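Local atomic coordinates of conserved protein with 2 CBS domains (Pyrobaculum aerophilum, PDB entry 2RIH), a protein that binds AMP through its pair of CBS domains, which together form a Bateman module that probably senses the nucleotide. Residues Val36-Leu41 against Val51-Glu56; Glu56-Arg61 against Ile76-Ile81. All blocks are in the same frame, centred on the assembly; numbering follows the deposited sequence. Where two conformers were deposited one is given.

Interaction 1. Residues Val36-Leu41 against Val51-Glu56; sequences VGLAVL and VAVVSE. With SO4 (sulfate ion), chain D; SO4 (sulfate ion), chain C.
Backbone hydrogen bonds between Ala39 and Val54 run both ways, Ala39 N to Val54 O at 2.9 Å and Val54 N to Ala39 O at 3.0 Å, and they sit in the middle of the antiparallel β hairpin of the first CBS domain. Toward the end of the first strand Leu41 O accepts from both Val51 N and Ala52 N, a classic β bulge; at the other end Gly37 O takes Glu56 N at 2.9 Å, tying the first turn of the following helix to the hairpin.

Side chains alternate between the faces. The chi1 of Leu38 (-170°) carries CG toward Val53, and both methyls then reach that residue, CD2 lying 3.9 Å from Val53 CG1, while CD1 also meets Ser55 CB. Val105 of the second CBS domain packs against the face of Leu38, Val40 and Val53. On the face of Ala39, Leu41 and Val54, the Leu41 CD1 methyl meets Val54 CG2 at 4.1 Å, and helix 24-34 covers Ala39 and Val54.

Gly37, Leu38 and Ser55 bind AMP in another structure of this protein. Glu56 OE1 lies 3.6 Å from Gly37 CA, and its carboxylate is salt-bridged to Arg57 and Arg102 of the second subunit. Two sulfates, probably from the crystallisation liquor, sit here: just before the first strand Gly37 N donates to one, and at the end of the second Ser55 OG reaches O4 of the other at 2.8 Å.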
# COMPACT_ATOMS: atom_id res chain seq x y z
N VAL A 36 1.19 -6.70 -7.21
CA VAL A 36 0.04 -5.92 -6.75
C VAL A 36 -0.20 -6.30 -5.29
O VAL A 36 0.39 -7.25 -4.79
CB VAL A 36 -1.22 -6.13 -7.62
CG1 VAL A 36 -0.99 -5.56 -9.03
CG2 VAL A 36 -1.65 -7.62 -7.66
N GLY A 37 -1.07 -5.56 -4.62
CA GLY A 37 -1.21 -5.67 -3.17
C GLY A 37 -2.51 -6.22 -2.63
O GLY A 37 -2.63 -6.38 -1.42
N LEU A 38 -3.48 -6.50 -3.50
CA LEU A 38 -4.75 -7.08 -3.07
C LEU A 38 -5.19 -8.26 -3.92
O LEU A 38 -5.24 -8.17 -5.16
CB LEU A 38 -5.86 -6.02 -3.02
CG LEU A 38 -7.15 -6.51 -2.35
CD1 LEU A 38 -7.48 -5.69 -1.11
CD2 LEU A 38 -8.32 -6.55 -3.33
N ALA A 39 -5.50 -9.36 -3.23
CA ALA A 39 -6.05 -10.57 -3.82
C ALA A 39 -7.54 -10.71 -3.47
O ALA A 39 -7.97 -10.39 -2.36
CB ALA A 39 -5.27 -11.81 -3.32
N VAL A 40 -8.32 -11.18 -4.43
CA VAL A 40 -9.73 -11.48 -4.21
C VAL A 40 -9.91 -12.99 -4.02
O VAL A 40 -9.44 -13.78 -4.82
CB VAL A 40 -10.61 -10.99 -5.38
CG1 VAL A 40 -12.07 -11.41 -5.20
CG2 VAL A 40 -10.50 -9.48 -5.53
N LEU A 41 -10.57 -13.38 -2.93
CA LEU A 41 -10.92 -14.79 -2.72
C LEU A 41 -12.31 -14.98 -3.30
O LEU A 41 -13.21 -14.18 -3.04
CB LEU A 41 -10.87 -15.18 -1.24
CG LEU A 41 -9.51 -15.11 -0.52
CD1 LEU A 41 -9.60 -15.82 0.84
CD2 LEU A 41 -8.35 -15.70 -1.34
N VAL A 51 -15.84 -13.19 -2.51
CA VAL A 51 -16.36 -13.44 -1.16
C VAL A 51 -15.49 -12.78 -0.09
O VAL A 51 -15.94 -12.52 1.02
CB VAL A 51 -16.56 -14.95 -0.88
CG1 VAL A 51 -17.62 -15.52 -1.86
CG2 VAL A 51 -15.25 -15.72 -0.98
N ALA A 52 -14.24 -12.48 -0.43
CA ALA A 52 -13.32 -11.90 0.53
C ALA A 52 -12.13 -11.31 -0.19
O ALA A 52 -11.90 -11.59 -1.36
CB ALA A 52 -12.87 -12.96 1.53
N VAL A 53 -11.38 -10.48 0.54
CA VAL A 53 -10.13 -9.93 0.05
C VAL A 53 -9.03 -10.11 1.09
O VAL A 53 -9.28 -10.09 2.30
CB VAL A 53 -10.27 -8.43 -0.34
CG1 VAL A 53 -11.29 -8.29 -1.46
CG2 VAL A 53 -10.64 -7.54 0.87
N VAL A 54 -7.81 -10.31 0.59
CA VAL A 54 -6.61 -10.38 1.39
C VAL A 54 -5.57 -9.46 0.77
O VAL A 54 -5.21 -9.63 -0.40
CB VAL A 54 -6.03 -11.82 1.44
CG1 VAL A 54 -4.78 -11.86 2.32
CG2 VAL A 54 -7.07 -12.79 1.96
N SER A 55 -5.12 -8.46 1.52
CA SER A 55 -4.07 -7.58 1.04
C SER A 55 -2.75 -7.89 1.73
O SER A 55 -2.71 -8.62 2.73
CB SER A 55 -4.44 -6.12 1.26
OG SER A 55 -4.54 -5.84 2.64
N GLU A 56 -1.69 -7.34 1.18
CA GLU A 56 -0.36 -7.39 1.77
C GLU A 56 -0.36 -6.88 3.21
O GLU A 56 0.46 -7.29 4.03
CB GLU A 56 0.63 -6.59 0.92
CG GLU A 56 0.30 -5.13 0.77
CD GLU A 56 1.13 -4.45 -0.31
OE1 GLU A 56 0.60 -3.54 -0.96
OE2 GLU A 56 2.29 -4.83 -0.50
S SO4 D . -0.79 -1.79 -5.80
O1 SO4 D . -1.04 -0.57 -5.06
O2 SO4 D . -1.16 -1.60 -7.19
O3 SO4 D . 0.62 -2.12 -5.76
O4 SO4 D . -1.56 -2.89 -5.24
S SO4 C . -5.08 -2.18 1.74
O1 SO4 C . -5.00 -0.92 2.46
O2 SO4 C . -6.05 -2.04 0.65
O3 SO4 C . -3.79 -2.53 1.14
O4 SO4 C . -5.50 -3.21 2.66

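Interaction 2. Residues Glu56-Arg61 against Ile76-Ile81; sequences ERDILR and IANSPI. With SO4 (sulfate ion), chain F.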
# COMPACT_ATOMS: atom_id res chain seq x y z
N GLU A 56 -1.69 -7.34 1.18
CA GLU A 56 -0.36 -7.39 1.77
C GLU A 56 -0.36 -6.88 3.21
O GLU A 56 0.46 -7.29 4.03
CB GLU A 56 0.63 -6.59 0.92
CG GLU A 56 0.30 -5.13 0.77
CD GLU A 56 1.13 -4.45 -0.31
OE1 GLU A 56 0.60 -3.54 -0.96
OE2 GLU A 56 2.29 -4.83 -0.50
N ARG A 57 -1.29 -5.97 3.51
CA ARG A 57 -1.47 -5.49 4.87
C ARG A 57 -1.97 -6.57 5.83
O ARG A 57 -1.57 -6.61 6.99
CB ARG A 57 -2.41 -4.29 4.90
CG ARG A 57 -2.53 -3.73 6.30
CD ARG A 57 -2.65 -2.23 6.31
NE ARG A 57 -1.48 -1.60 5.71
CZ ARG A 57 -1.28 -0.29 5.70
NH1 ARG A 57 -2.15 0.53 6.27
NH2 ARG A 57 -0.20 0.20 5.11
N ASP A 58 -2.87 -7.42 5.34
CA ASP A 58 -3.37 -8.54 6.14
C ASP A 58 -2.27 -9.57 6.36
O ASP A 58 -2.14 -10.15 7.44
CB ASP A 58 -4.59 -9.18 5.47
CG ASP A 58 -5.76 -8.22 5.34
OD1 ASP A 58 -6.18 -7.62 6.35
OD2 ASP A 58 -6.28 -8.08 4.21
N ILE A 59 -1.48 -9.80 5.31
CA ILE A 59 -0.33 -10.70 5.40
C ILE A 59 0.71 -10.15 6.38
O ILE A 59 1.32 -10.90 7.14
CB ILE A 59 0.25 -10.95 3.99
CG1 ILE A 59 -0.74 -11.80 3.17
CG2 ILE A 59 1.65 -11.60 4.08
CD1 ILE A 59 -0.56 -11.75 1.67
N LEU A 60 0.90 -8.83 6.35
CA LEU A 60 1.81 -8.15 7.27
C LEU A 60 1.42 -8.47 8.73
O LEU A 60 2.26 -8.84 9.54
CB LEU A 60 1.76 -6.64 7.03
CG LEU A 60 2.72 -5.72 7.79
CD1 LEU A 60 4.09 -5.75 7.14
CD2 LEU A 60 2.19 -4.28 7.81
N ARG A 61 0.13 -8.30 9.03
CA ARG A 61 -0.40 -8.58 10.36
C ARG A 61 -0.21 -10.05 10.74
O ARG A 61 0.09 -10.37 11.90
CB ARG A 61 -1.89 -8.20 10.44
CG ARG A 61 -2.56 -8.58 11.76
CD ARG A 61 -4.03 -8.16 11.81
NE ARG A 61 -4.75 -8.53 10.60
CZ ARG A 61 -5.14 -9.77 10.29
NH1 ARG A 61 -5.79 -9.97 9.14
NH2 ARG A 61 -4.89 -10.80 11.09
N ILE A 76 -7.89 -14.50 7.80
CA ILE A 76 -7.27 -13.17 7.82
C ILE A 76 -7.91 -12.22 6.80
O ILE A 76 -7.52 -11.05 6.70
CB ILE A 76 -5.73 -13.23 7.64
CG1 ILE A 76 -5.32 -13.60 6.21
CG2 ILE A 76 -5.13 -14.21 8.63
CD1 ILE A 76 -3.88 -13.26 5.89
N ALA A 77 -8.89 -12.73 6.06
CA ALA A 77 -9.54 -11.99 4.98
C ALA A 77 -10.57 -10.98 5.49
O ALA A 77 -11.03 -11.05 6.63
CB ALA A 77 -10.20 -12.98 4.02
N ASN A 78 -10.93 -10.05 4.61
CA ASN A 78 -11.92 -9.01 4.90
C ASN A 78 -13.04 -9.07 3.88
O ASN A 78 -12.86 -9.60 2.79
CB ASN A 78 -11.26 -7.64 4.84
CG ASN A 78 -10.10 -7.51 5.79
OD1 ASN A 78 -10.28 -7.57 7.00
ND2 ASN A 78 -8.91 -7.34 5.25
N SER A 79 -14.19 -8.51 4.23
CA SER A 79 -15.32 -8.43 3.31
C SER A 79 -14.96 -7.51 2.14
O SER A 79 -14.32 -6.48 2.35
CB SER A 79 -16.56 -7.91 4.03
OG SER A 79 -17.71 -8.12 3.24
N PRO A 80 -15.34 -7.90 0.91
CA PRO A 80 -14.99 -7.04 -0.23
C PRO A 80 -15.73 -5.69 -0.25
O PRO A 80 -16.97 -5.65 -0.17
CB PRO A 80 -15.39 -7.89 -1.46
CG PRO A 80 -15.59 -9.26 -0.95
CD PRO A 80 -16.07 -9.10 0.46
N ILE A 81 -14.96 -4.61 -0.32
CA ILE A 81 -15.50 -3.28 -0.54
C ILE A 81 -15.45 -3.04 -2.05
O ILE A 81 -14.37 -2.97 -2.65
CB ILE A 81 -14.72 -2.17 0.20
CG1 ILE A 81 -14.63 -2.46 1.72
CG2 ILE A 81 -15.35 -0.79 -0.07
CD1 ILE A 81 -15.98 -2.76 2.41
S SO4 F . 0.05 3.98 4.18
O1 SO4 F . 1.45 3.97 4.60
O2 SO4 F . -0.53 5.29 4.43
O3 SO4 F . -0.04 3.70 2.77
O4 SO4 F . -0.68 2.98 4.94
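Residues 56-61 form the first turns of a helix, with Leu60 N bonded to Glu56 O and Arg61 N to Arg57 O, whereas 76-81 is an irregular connection leading into strand 82-84. The backbones come nearest at Asp58 and Ile76, 6.3 Å between their CA atoms.

Asp58 carries the contact. Its CG lies anti to the carbonyl carbon (chi1 -63°), directing the carboxylate at Asn78, whose ND2 sits close to both oxygens but bonds Asp58 OD1, at 3.0 Å. The donor arrives on the syn side, 26° out of the carboxylate plane, and the amide is turned 49° against that plane. Asp58 OD2 accepts from the backbone N of the N-cap residue Ser55, the reciprocal half of a capping box, which should restrain the carboxylate's rotation. Arg61 was deposited in two conformers; in the one given, NH1 lies 3.2 Å from Ile76 O and makes a long salt bridge to Asp58 OD1. Ile76 CD1 lies 3.9 Å from Asp58 O and, more loosely, beside Ile59 CG1.

With Asp58 cut back to an alanine, the Asn78 amide and the Ser55 N-H would probably lose their acceptor. Arg57 points elsewhere, its NH2 donating to a sulfate that also binds the second subunit. Since Asp58, Arg61 and Asn78 all contact AMP in another structure of this protein, these bonds probably preorganise the nucleotide site.

Along the chain the hairpin contact comes first and the helix contact follows, and Glu56 belongs to both: strand 50-55 runs straight into helix 56-64. The centres of interactions 1 and 2 lie 6 Å apart. The connection 76-81 crosses from that helix past the outer strand of the hairpin, where Val53 N probably hydrogen-bonds to Asn78 O at 2.8 Å and Pro80 packs beside Val51 and Ala52. It then enters strand 82-84 of the second CBS domain, so residues 76-81 link the two halves of the module. Between them the two contacts hold residues of both AMP sites, and both touch the second subunit, consistent with at least the Gly37 site lying at the dimer interface.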